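Local coordinates for phosphotriesterase family protein (Listeria monocytogenes serotype 4b str. H7858, PDB 3PNZ), which probably hydrolyses phosphorylated sugar lactones, as a zinc-dependent lactonase of the phosphotriesterase family with an amidohydrolase fold, at residues 14-22 and 318-326; 45-56 and 77-87. All blocks are in the same frame, centred on the assembly; numbering follows the deposited sequence.

Contact 1: residues 14-22 and 318-326; sequences EQLGFTYSH and FVDNPARCF. With ZN (zinc ion), chain I.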
loop_
_atom_site.group_PDB
_atom_site.type_symbol
_atom_site.label_atom_id
_atom_site.label_comp_id
_atom_site.label_asym_id
_atom_site.label_seq_id
_atom_site.Cartn_x
_atom_site.Cartn_y
_atom_site.Cartn_z
ATOM N N GLU A 14 -9.050 9.599 14.503
ATOM C CA GLU A 14 -8.676 9.186 15.842
ATOM C C GLU A 14 -8.973 7.701 16.097
ATOM O O GLU A 14 -8.424 7.106 17.021
ATOM C CB GLU A 14 -9.386 10.077 16.867
ATOM C CG GLU A 14 -9.052 11.578 16.718
ATOM C CD GLU A 14 -9.569 12.226 15.413
ATOM O OE1 GLU A 14 -10.556 11.732 14.815
ATOM O OE2 GLU A 14 -8.984 13.252 14.989
ATOM N N GLN A 15 -9.822 7.105 15.263
ATOM C CA GLN A 15 -10.188 5.696 15.401
ATOM C C GLN A 15 -9.259 4.744 14.628
ATOM O O GLN A 15 -9.380 3.524 14.750
ATOM C CB GLN A 15 -11.627 5.458 14.922
ATOM C CG GLN A 15 -12.709 6.226 15.699
ATOM C CD GLN A 15 -14.118 5.980 15.149
ATOM O OE1 GLN A 15 -14.602 6.699 14.260
ATOM N NE2 GLN A 15 -14.781 4.953 15.673
ATOM N N LEU A 16 -8.365 5.300 13.810
ATOM C CA LEU A 16 -7.469 4.464 13.001
ATOM C C LEU A 16 -6.513 3.634 13.874
ATOM O O LEU A 16 -6.322 2.436 13.640
ATOM C CB LEU A 16 -6.687 5.324 11.999
ATOM C CG LEU A 16 -6.058 4.576 10.819
ATOM C CD1 LEU A 16 -7.154 4.021 9.941
ATOM C CD2 LEU A 16 -5.149 5.524 10.016
ATOM N N GLY A 17 -5.921 4.269 14.881
ATOM C CA GLY A 17 -5.013 3.600 15.791
ATOM C C GLY A 17 -3.753 3.081 15.116
ATOM O O GLY A 17 -3.363 3.571 14.050
ATOM N N PHE A 18 -3.133 2.087 15.745
ATOM C CA PHE A 18 -1.868 1.523 15.286
ATOM C C PHE A 18 -2.048 0.849 13.929
ATOM O O PHE A 18 -2.856 -0.067 13.786
ATOM C CB PHE A 18 -1.323 0.524 16.318
ATOM C CG PHE A 18 0.089 0.106 16.053
ATOM C CD1 PHE A 18 1.143 0.759 16.666
ATOM C CD2 PHE A 18 0.360 -0.932 15.181
ATOM C CE1 PHE A 18 2.455 0.385 16.411
ATOM C CE2 PHE A 18 1.666 -1.314 14.927
ATOM C CZ PHE A 18 2.712 -0.653 15.541
ATOM N N THR A 19 -1.295 1.305 12.930
ATOM C CA THR A 19 -1.570 0.943 11.542
ATOM C C THR A 19 -0.331 0.456 10.795
ATOM O O THR A 19 0.732 1.076 10.889
ATOM C CB THR A 19 -2.113 2.165 10.744
ATOM O OG1 THR A 19 -3.346 2.623 11.322
ATOM C CG2 THR A 19 -2.358 1.802 9.277
ATOM N N TYR A 20 -0.480 -0.641 10.059
ATOM C CA TYR A 20 0.500 -1.039 9.041
ATOM C C TYR A 20 0.053 -0.440 7.720
ATOM O O TYR A 20 -1.051 -0.718 7.260
ATOM C CB TYR A 20 0.546 -2.566 8.880
ATOM C CG TYR A 20 1.267 -3.354 9.960
ATOM C CD1 TYR A 20 2.010 -2.730 10.954
ATOM C CD2 TYR A 20 1.207 -4.740 9.965
ATOM C CE1 TYR A 20 2.666 -3.473 11.940
ATOM C CE2 TYR A 20 1.860 -5.490 10.937
ATOM C CZ TYR A 20 2.588 -4.858 11.918
ATOM O OH TYR A 20 3.228 -5.622 12.881
ATOM N N SER A 21 0.918 0.344 7.089
ATOM C CA SER A 21 0.522 1.172 5.948
ATOM C C SER A 21 0.583 0.547 4.546
ATOM O O SER A 21 0.161 1.182 3.587
ATOM C CB SER A 21 1.319 2.480 5.952
ATOM O OG SER A 21 0.956 3.291 7.055
ATOM N N HIS A 22 1.100 -0.672 4.417
ATOM C CA HIS A 22 1.159 -1.338 3.114
ATOM C C HIS A 22 1.323 -2.843 3.293
ATOM O O HIS A 22 2.423 -3.321 3.564
ATOM C CB HIS A 22 2.314 -0.800 2.255
ATOM C CG HIS A 22 2.381 -1.405 0.884
ATOM N ND1 HIS A 22 2.198 -0.664 -0.263
ATOM C CD2 HIS A 22 2.590 -2.680 0.476
ATOM C CE1 HIS A 22 2.303 -1.452 -1.318
ATOM N NE2 HIS A 22 2.539 -2.680 -0.897
ATOM N N PHE A 318 3.277 4.925 13.184
ATOM C CA PHE A 318 2.185 3.952 13.157
ATOM C C PHE A 318 0.828 4.506 13.558
ATOM O O PHE A 318 -0.183 3.832 13.367
ATOM C CB PHE A 318 2.511 2.740 14.036
ATOM C CG PHE A 318 3.730 1.985 13.591
ATOM C CD1 PHE A 318 3.643 1.054 12.565
ATOM C CD2 PHE A 318 4.957 2.214 14.187
ATOM C CE1 PHE A 318 4.763 0.348 12.144
ATOM C CE2 PHE A 318 6.081 1.518 13.766
ATOM C CZ PHE A 318 5.978 0.589 12.743
ATOM N N VAL A 319 0.799 5.707 14.129
ATOM C CA VAL A 319 -0.481 6.290 14.536
ATOM C C VAL A 319 -0.734 7.655 13.903
ATOM O O VAL A 319 -1.636 7.794 13.088
ATOM C CB VAL A 319 -0.618 6.408 16.070
ATOM C CG1 VAL A 319 -1.990 6.996 16.422
ATOM C CG2 VAL A 319 -0.424 5.055 16.733
ATOM N N ASP A 320 0.060 8.657 14.265
ATOM C CA ASP A 320 -0.208 10.023 13.809
ATOM C C ASP A 320 -0.109 10.172 12.290
ATOM O O ASP A 320 -0.992 10.747 11.664
ATOM C CB ASP A 320 0.727 11.027 14.487
ATOM C CG ASP A 320 0.573 11.045 15.999
ATOM O OD1 ASP A 320 -0.461 10.568 16.501
ATOM O OD2 ASP A 320 1.492 11.535 16.684
ATOM N N ASN A 321 0.959 9.634 11.703
ATOM C CA ASN A 321 1.185 9.797 10.266
ATOM C C ASN A 321 0.138 9.087 9.394
ATOM O O ASN A 321 -0.392 9.683 8.456
ATOM C CB ASN A 321 2.635 9.413 9.882
ATOM C CG ASN A 321 3.677 10.305 10.560
ATOM O OD1 ASN A 321 3.334 11.287 11.234
ATOM N ND2 ASN A 321 4.954 9.986 10.367
ATOM N N PRO A 322 -0.167 7.813 9.690
ATOM C CA PRO A 322 -1.254 7.171 8.934
ATOM C C PRO A 322 -2.596 7.891 9.102
ATOM O O PRO A 322 -3.382 7.941 8.162
ATOM C CB PRO A 322 -1.334 5.764 9.542
ATOM C CG PRO A 322 0.036 5.512 10.100
ATOM C CD PRO A 322 0.550 6.858 10.557
ATOM N N ALA A 323 -2.860 8.440 10.281
ATOM C CA ALA A 323 -4.117 9.173 10.480
ATOM C C ALA A 323 -4.180 10.424 9.605
ATOM O O ALA A 323 -5.255 10.821 9.159
ATOM C CB ALA A 323 -4.301 9.530 11.946
ATOM N N ARG A 324 -3.036 11.051 9.356
ATOM C CA ARG A 324 -2.984 12.201 8.466
ATOM C C ARG A 324 -3.047 11.780 6.993
ATOM O O ARG A 324 -3.753 12.389 6.187
ATOM C CB ARG A 324 -1.729 13.043 8.733
ATOM C CG ARG A 324 -1.666 14.326 7.896
ATOM C CD ARG A 324 -0.613 15.325 8.390
ATOM N NE ARG A 324 0.766 14.889 8.153
ATOM C CZ ARG A 324 1.499 15.238 7.096
ATOM N NH1 ARG A 324 0.995 16.031 6.154
ATOM N NH2 ARG A 324 2.745 14.787 6.972
ATOM N N CYS A 325 -2.329 10.713 6.656
ATOM C CA CYS A 325 -2.207 10.289 5.264
ATOM C C CYS A 325 -3.502 9.708 4.695
ATOM O O CYS A 325 -3.911 10.057 3.590
ATOM C CB CYS A 325 -1.055 9.286 5.113
ATOM S SG CYS A 325 -0.842 8.650 3.420
ATOM N N PHE A 326 -4.161 8.841 5.459
ATOM C CA PHE A 326 -5.249 8.050 4.899
ATOM C C PHE A 326 -6.644 8.678 5.006
ATOM O O PHE A 326 -7.627 8.074 4.597
ATOM C CB PHE A 326 -5.215 6.629 5.465
ATOM C CG PHE A 326 -3.957 5.891 5.096
ATOM C CD1 PHE A 326 -3.729 5.517 3.778
ATOM C CD2 PHE A 326 -2.987 5.622 6.054
ATOM C CE1 PHE A 326 -2.555 4.858 3.423
ATOM C CE2 PHE A 326 -1.813 4.962 5.702
ATOM C CZ PHE A 326 -1.607 4.581 4.390
HETATM ZN ZN ZN I . 2.564 -4.487 -2.016
HETATM O O HOH W 1 -3.850 6.182 13.269
#
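The Phe-18 and Phe-318 rings lie nearly parallel, 11° between planes, but are slid apart so that they barely overlap. Because of the slide, it is CB of Phe-318 that lies over a face of the Phe-18 ring, a CH-pi contact, 3.3 Å from CE1 of Phe-18, while CZ of Phe-18 hangs above the rim of the Phe-318 ring near CG. Phe-18 reaches this spot because its CG lies anti to the backbone N (chi1 -169°), and the two side chains then run side by side in the same direction. At the edge of the Phe-318 ring, near its plane, sits the carbonyl oxygen of Thr-19, 3.4 Å from CD1.

The backbones are pinned just behind the rings, where Thr-19 N gives a hydrogen bond of 2.8 Å to Phe-318 O. Water 1 donates to both Gly-17 O and Val-319 O and so bridges the two backbones. This is the first strand of the amidohydrolase TIM barrel meeting the last long helix of the chain, 310-325, on the barrel's outer wall; where the chain turns a corner at Ser-21 and His-22, NE2 of His-22 binds the zinc ion at 2.1 Å, in a site shared with His-24, Asp-272 and the carboxylated Lys-154.

One turn along the helix Pro-322 is the bump, received by Leu-16 CD2, Thr-19 CB and Ser-21 OG. Its ring slides past Thr-19, Pro-322 CB lying 3.9 Å from Thr-19 CB; CD2 of Leu-16 also touches Pro-322 CB, and Pro-322 O at 3.5 Å. Toward the C-terminal end of the helix, Ser-21 OG faces the edge of the Phe-326 ring at CE2, 3.5 Å away and near the ring plane.

Contact 2: residues 45-56 and 77-87; sequences KEKSQLDVQDFA and DVAQISKETGI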
loop_
_atom_site.group_PDB
_atom_site.type_symbol
_atom_site.label_atom_id
_atom_site.label_comp_id
_atom_site.label_asym_id
_atom_site.label_seq_id
_atom_site.Cartn_x
_atom_site.Cartn_y
_atom_site.Cartn_z
ATOM N N LYS A 45 -7.590 -18.255 3.479
ATOM C CA LYS A 45 -8.193 -17.262 4.368
ATOM C C LYS A 45 -7.903 -17.523 5.848
ATOM O O LYS A 45 -7.598 -16.598 6.601
ATOM C CB LYS A 45 -9.706 -17.165 4.104
ATOM C CG LYS A 45 -10.465 -16.179 5.000
ATOM C CD LYS A 45 -10.908 -16.825 6.312
ATOM C CE LYS A 45 -12.094 -16.073 6.926
ATOM N NZ LYS A 45 -12.488 -16.660 8.240
ATOM N N GLU A 46 -7.996 -18.774 6.281
ATOM C CA GLU A 46 -7.820 -19.056 7.703
ATOM C C GLU A 46 -6.367 -18.869 8.147
ATOM O O GLU A 46 -6.107 -18.440 9.276
ATOM C CB GLU A 46 -8.340 -20.449 8.066
ATOM C CG GLU A 46 -9.849 -20.636 7.829
ATOM C CD GLU A 46 -10.723 -19.682 8.642
ATOM O OE1 GLU A 46 -10.269 -19.168 9.689
ATOM O OE2 GLU A 46 -11.884 -19.455 8.232
ATOM N N LYS A 47 -5.424 -19.174 7.258
ATOM C CA LYS A 47 -4.010 -18.953 7.570
ATOM C C LYS A 47 -3.680 -17.456 7.627
ATOM O O LYS A 47 -3.026 -16.997 8.566
ATOM C CB LYS A 47 -3.093 -19.694 6.588
ATOM C CG LYS A 47 -3.125 -21.213 6.759
ATOM C CD LYS A 47 -2.191 -21.928 5.790
ATOM C CE LYS A 47 -2.248 -23.434 6.005
ATOM N NZ LYS A 47 -1.386 -24.166 5.047
ATOM N N SER A 48 -4.150 -16.699 6.638
ATOM C CA SER A 48 -3.960 -15.252 6.664
ATOM C C SER A 48 -4.558 -14.682 7.934
ATOM O O SER A 48 -3.958 -13.831 8.592
ATOM C CB SER A 48 -4.577 -14.587 5.436
ATOM O OG SER A 48 -3.996 -15.074 4.242
ATOM N N GLN A 49 -5.738 -15.178 8.298
ATOM C CA GLN A 49 -6.423 -14.681 9.484
ATOM C C GLN A 49 -5.611 -14.874 10.766
ATOM O O GLN A 49 -5.620 -14.021 11.655
ATOM C CB GLN A 49 -7.809 -15.321 9.618
ATOM C CG GLN A 49 -8.533 -14.896 10.876
ATOM C CD GLN A 49 -9.998 -15.286 10.863
ATOM O OE1 GLN A 49 -10.599 -15.455 9.798
ATOM N NE2 GLN A 49 -10.581 -15.428 12.047
ATOM N N LEU A 50 -4.900 -15.990 10.870
ATOM C CA LEU A 50 -4.092 -16.233 12.058
ATOM C C LEU A 50 -3.009 -15.161 12.237
ATOM O O LEU A 50 -2.744 -14.730 13.359
ATOM C CB LEU A 50 -3.491 -17.636 12.028
ATOM C CG LEU A 50 -4.519 -18.758 12.199
ATOM C CD1 LEU A 50 -3.925 -20.119 11.847
ATOM C CD2 LEU A 50 -5.065 -18.755 13.613
ATOM N N ASP A 51 -2.395 -14.720 11.137
ATOM C CA ASP A 51 -1.427 -13.623 11.224
ATOM C C ASP A 51 -2.098 -12.298 11.611
ATOM O O ASP A 51 -1.596 -11.557 12.456
ATOM C CB ASP A 51 -0.655 -13.453 9.914
ATOM C CG ASP A 51 0.564 -14.371 9.826
ATOM O OD1 ASP A 51 1.713 -13.866 9.901
ATOM O OD2 ASP A 51 0.370 -15.596 9.677
ATOM N N VAL A 52 -3.226 -11.994 10.985
ATOM C CA VAL A 52 -3.950 -10.772 11.324
ATOM C C VAL A 52 -4.349 -10.793 12.806
ATOM O O VAL A 52 -4.283 -9.774 13.501
ATOM C CB VAL A 52 -5.183 -10.574 10.417
ATOM C CG1 VAL A 52 -5.991 -9.349 10.857
ATOM C CG2 VAL A 52 -4.747 -10.435 8.969
ATOM N N GLN A 53 -4.740 -11.964 13.300
ATOM C CA GLN A 53 -5.065 -12.103 14.718
ATOM C C GLN A 53 -3.850 -11.850 15.619
ATOM O O GLN A 53 -3.984 -11.268 16.691
ATOM C CB GLN A 53 -5.684 -13.474 15.008
ATOM C CG GLN A 53 -6.246 -13.621 16.420
ATOM C CD GLN A 53 -7.418 -12.683 16.682
ATOM O OE1 GLN A 53 -8.441 -12.740 15.997
ATOM N NE2 GLN A 53 -7.268 -11.813 17.665
ATOM N N ASP A 54 -2.661 -12.280 15.190
ATOM C CA ASP A 54 -1.449 -11.968 15.942
ATOM C C ASP A 54 -1.274 -10.454 16.072
ATOM O O ASP A 54 -0.921 -9.942 17.134
ATOM C CB ASP A 54 -0.212 -12.555 15.262
ATOM C CG ASP A 54 -0.123 -14.064 15.394
ATOM O OD1 ASP A 54 -0.704 -14.622 16.352
ATOM O OD2 ASP A 54 0.543 -14.690 14.541
ATOM N N PHE A 55 -1.495 -9.752 14.965
ATOM C CA PHE A 55 -1.410 -8.291 14.921
ATOM C C PHE A 55 -2.400 -7.705 15.923
ATOM O O PHE A 55 -2.044 -6.873 16.753
ATOM C CB PHE A 55 -1.719 -7.827 13.495
ATOM C CG PHE A 55 -1.714 -6.330 13.296
ATOM C CD1 PHE A 55 -0.545 -5.590 13.426
ATOM C CD2 PHE A 55 -2.876 -5.677 12.894
ATOM C CE1 PHE A 55 -0.544 -4.212 13.204
ATOM C CE2 PHE A 55 -2.888 -4.307 12.671
ATOM C CZ PHE A 55 -1.716 -3.571 12.823
ATOM N N ALA A 56 -3.639 -8.165 15.850
ATOM C CA ALA A 56 -4.671 -7.718 16.783
ATOM C C ALA A 56 -4.249 -7.957 18.234
ATOM O O ALA A 56 -4.386 -7.074 19.085
ATOM C CB ALA A 56 -5.986 -8.420 16.481
ATOM N N ASP A 77 -12.937 -12.518 1.290
ATOM C CA ASP A 77 -12.144 -13.195 2.314
ATOM C C ASP A 77 -11.525 -12.181 3.270
ATOM O O ASP A 77 -11.498 -12.386 4.481
ATOM C CB ASP A 77 -11.034 -14.042 1.674
ATOM C CG ASP A 77 -11.569 -15.269 0.949
ATOM O OD1 ASP A 77 -12.347 -16.033 1.559
ATOM O OD2 ASP A 77 -11.200 -15.480 -0.226
ATOM N N VAL A 78 -11.007 -11.091 2.717
ATOM C CA VAL A 78 -10.425 -10.042 3.547
ATOM C C VAL A 78 -11.487 -9.394 4.441
ATOM O O VAL A 78 -11.247 -9.133 5.617
ATOM C CB VAL A 78 -9.696 -8.988 2.683
ATOM C CG1 VAL A 78 -9.204 -7.830 3.538
ATOM C CG2 VAL A 78 -8.526 -9.646 1.940
ATOM N N ALA A 79 -12.668 -9.150 3.884
ATOM C CA ALA A 79 -13.772 -8.608 4.671
ATOM C C ALA A 79 -14.134 -9.549 5.817
ATOM O O ALA A 79 -14.364 -9.107 6.941
ATOM C CB ALA A 79 -14.991 -8.341 3.783
ATOM N N GLN A 80 -14.160 -10.849 5.539
ATOM C CA GLN A 80 -14.480 -11.828 6.574
ATOM C C GLN A 80 -13.426 -11.834 7.682
ATOM O O GLN A 80 -13.754 -11.935 8.861
ATOM C CB GLN A 80 -14.649 -13.227 5.973
ATOM C CG GLN A 80 -15.137 -14.257 6.976
ATOM C CD GLN A 80 -16.534 -13.943 7.490
ATOM O OE1 GLN A 80 -17.352 -13.359 6.776
ATOM N NE2 GLN A 80 -16.810 -14.323 8.733
ATOM N N ILE A 81 -12.156 -11.704 7.302
ATOM C CA ILE A 81 -11.080 -11.626 8.284
ATOM C C ILE A 81 -11.231 -10.394 9.173
ATOM O O ILE A 81 -11.079 -10.471 10.393
ATOM C CB ILE A 81 -9.697 -11.607 7.591
ATOM C CG1 ILE A 81 -9.459 -12.938 6.864
ATOM C CG2 ILE A 81 -8.594 -11.352 8.605
ATOM C CD1 ILE A 81 -8.166 -12.996 6.044
ATOM N N SER A 82 -11.528 -9.256 8.550
ATOM C CA SER A 82 -11.778 -8.022 9.285
ATOM C C SER A 82 -12.886 -8.239 10.316
ATOM O O SER A 82 -12.726 -7.922 11.495
ATOM C CB SER A 82 -12.186 -6.906 8.326
ATOM O OG SER A 82 -12.400 -5.691 9.025
ATOM N N LYS A 83 -14.003 -8.788 9.858
ATOM C CA LYS A 83 -15.127 -9.064 10.750
ATOM C C LYS A 83 -14.731 -9.939 11.941
ATOM O O LYS A 83 -15.057 -9.622 13.086
ATOM C CB LYS A 83 -16.272 -9.718 9.978
ATOM C CG LYS A 83 -17.424 -10.161 10.869
ATOM C CD LYS A 83 -18.762 -9.998 10.171
ATOM C CE LYS A 83 -18.878 -10.894 8.953
ATOM N NZ LYS A 83 -20.283 -10.899 8.439
ATOM N N GLU A 84 -14.023 -11.032 11.674
ATOM C CA GLU A 84 -13.674 -11.991 12.724
ATOM C C GLU A 84 -12.589 -11.511 13.691
ATOM O O GLU A 84 -12.624 -11.837 14.874
ATOM C CB GLU A 84 -13.298 -13.355 12.127
ATOM C CG GLU A 84 -14.428 -14.052 11.380
ATOM C CD GLU A 84 -14.083 -15.480 10.999
ATOM O OE1 GLU A 84 -13.404 -16.159 11.799
ATOM O OE2 GLU A 84 -14.488 -15.923 9.903
ATOM N N THR A 85 -11.629 -10.729 13.203
ATOM C CA THR A 85 -10.524 -10.294 14.050
ATOM C C THR A 85 -10.741 -8.928 14.681
ATOM O O THR A 85 -10.105 -8.593 15.680
ATOM C CB THR A 85 -9.213 -10.197 13.249
ATOM O OG1 THR A 85 -9.357 -9.194 12.236
ATOM C CG2 THR A 85 -8.872 -11.532 12.606
ATOM N N GLY A 86 -11.610 -8.125 14.079
ATOM C CA GLY A 86 -11.827 -6.766 14.539
ATOM C C GLY A 86 -10.849 -5.757 13.949
ATOM O O GLY A 86 -10.934 -4.561 14.241
ATOM N N ILE A 87 -9.915 -6.228 13.126
ATOM C CA ILE A 87 -8.941 -5.331 12.500
ATOM C C ILE A 87 -9.598 -4.553 11.373
ATOM O O ILE A 87 -10.259 -5.126 10.510
ATOM C CB ILE A 87 -7.718 -6.110 11.950
ATOM C CG1 ILE A 87 -6.977 -6.804 13.093
ATOM C CG2 ILE A 87 -6.779 -5.182 11.163
ATOM C CD1 ILE A 87 -6.464 -5.855 14.150
HETATM O O HOH W 2 -12.389 -18.664 11.327
HETATM O O HOH W 3 -9.413 -9.788 17.980
HETATM O O HOH W 4 -11.053 -12.738 17.156
#
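Lys-45 and Glu-84 form the salt bridge that ties these helices together, NZ to OE2 2.7 Å, with the ammonium above the carboxylate plane. NZ also bonds to OE1 of Gln-49, 2.7 Å away, and in a second salt bridge to OE2 of Glu-46, making a three-residue network, so three oxygens grip it; a bend at chi2 (-87°) carries the lysine chain over to them. Both oxygens of Glu-84 are held: OE2 also accepts from Gln-80 NE2, and OE1 from Gln-49 NE2 at 2.9 Å in a nearly straight bond (168°), the Gln-49 amide plane standing almost square to the carboxylate. Water 2 links Glu-46 OE1 to Glu-84 OE1. Waters 3 and 4 join the amide of Gln-53 to the backbone oxygens of Thr-85 and Glu-84; Gln-53 NE2 also bonds to Asp-57.

Helices 45-57 and 75-85 belong to the outer layer of the TIM barrel, and their short segments cross at -42° with axes 10.0 Å apart. Knobs-into-holes packing fits the start of the interface: Lys-45 sits among Asp-77, Gln-80, Ile-81 and Glu-84, and Ile-81 among Lys-45, Ser-48, Gln-49 and Val-52.

Inward of these polar groups, CG2 of Ile-81 meets CB of Val-52 at 3.9 Å. CG1 of Val-52 also lies against Thr-85 OG1, which accepts from Ile-87 N in an ST turn. Past Gly-86, Ile-87 presses CG1 onto Val-52 CG1, 3.5 Å apart, and its CD1 touches both Ala-56 CB and CD2 of Phe-55; Phe-55 and Ile-87 also pack on Ile-63 of strand 62-65.

In the fold
Contact 1 is the core one, a buried contact centred about 12 Å from the chain's centre, where a barrel strand meets a helix from the far end of the sequence; contact 2, centred about 18 Å from it, lies between two helices close in sequence. Their chemistry follows. Segments 14-22 and 318-326 meet through aromatic rings, a proline, a backbone hydrogen bond and a bridging water, whereas 45-56 and 77-87 put charges and waters toward the surface and keep aliphatic packing for the inner side. They share no helix or strand, yet they touch: Tyr-20 CZ lies 3.4 Å from Phe-55 CE1, and strand 62-65 contacts residues of both. Only contact 1 holds a zinc ligand.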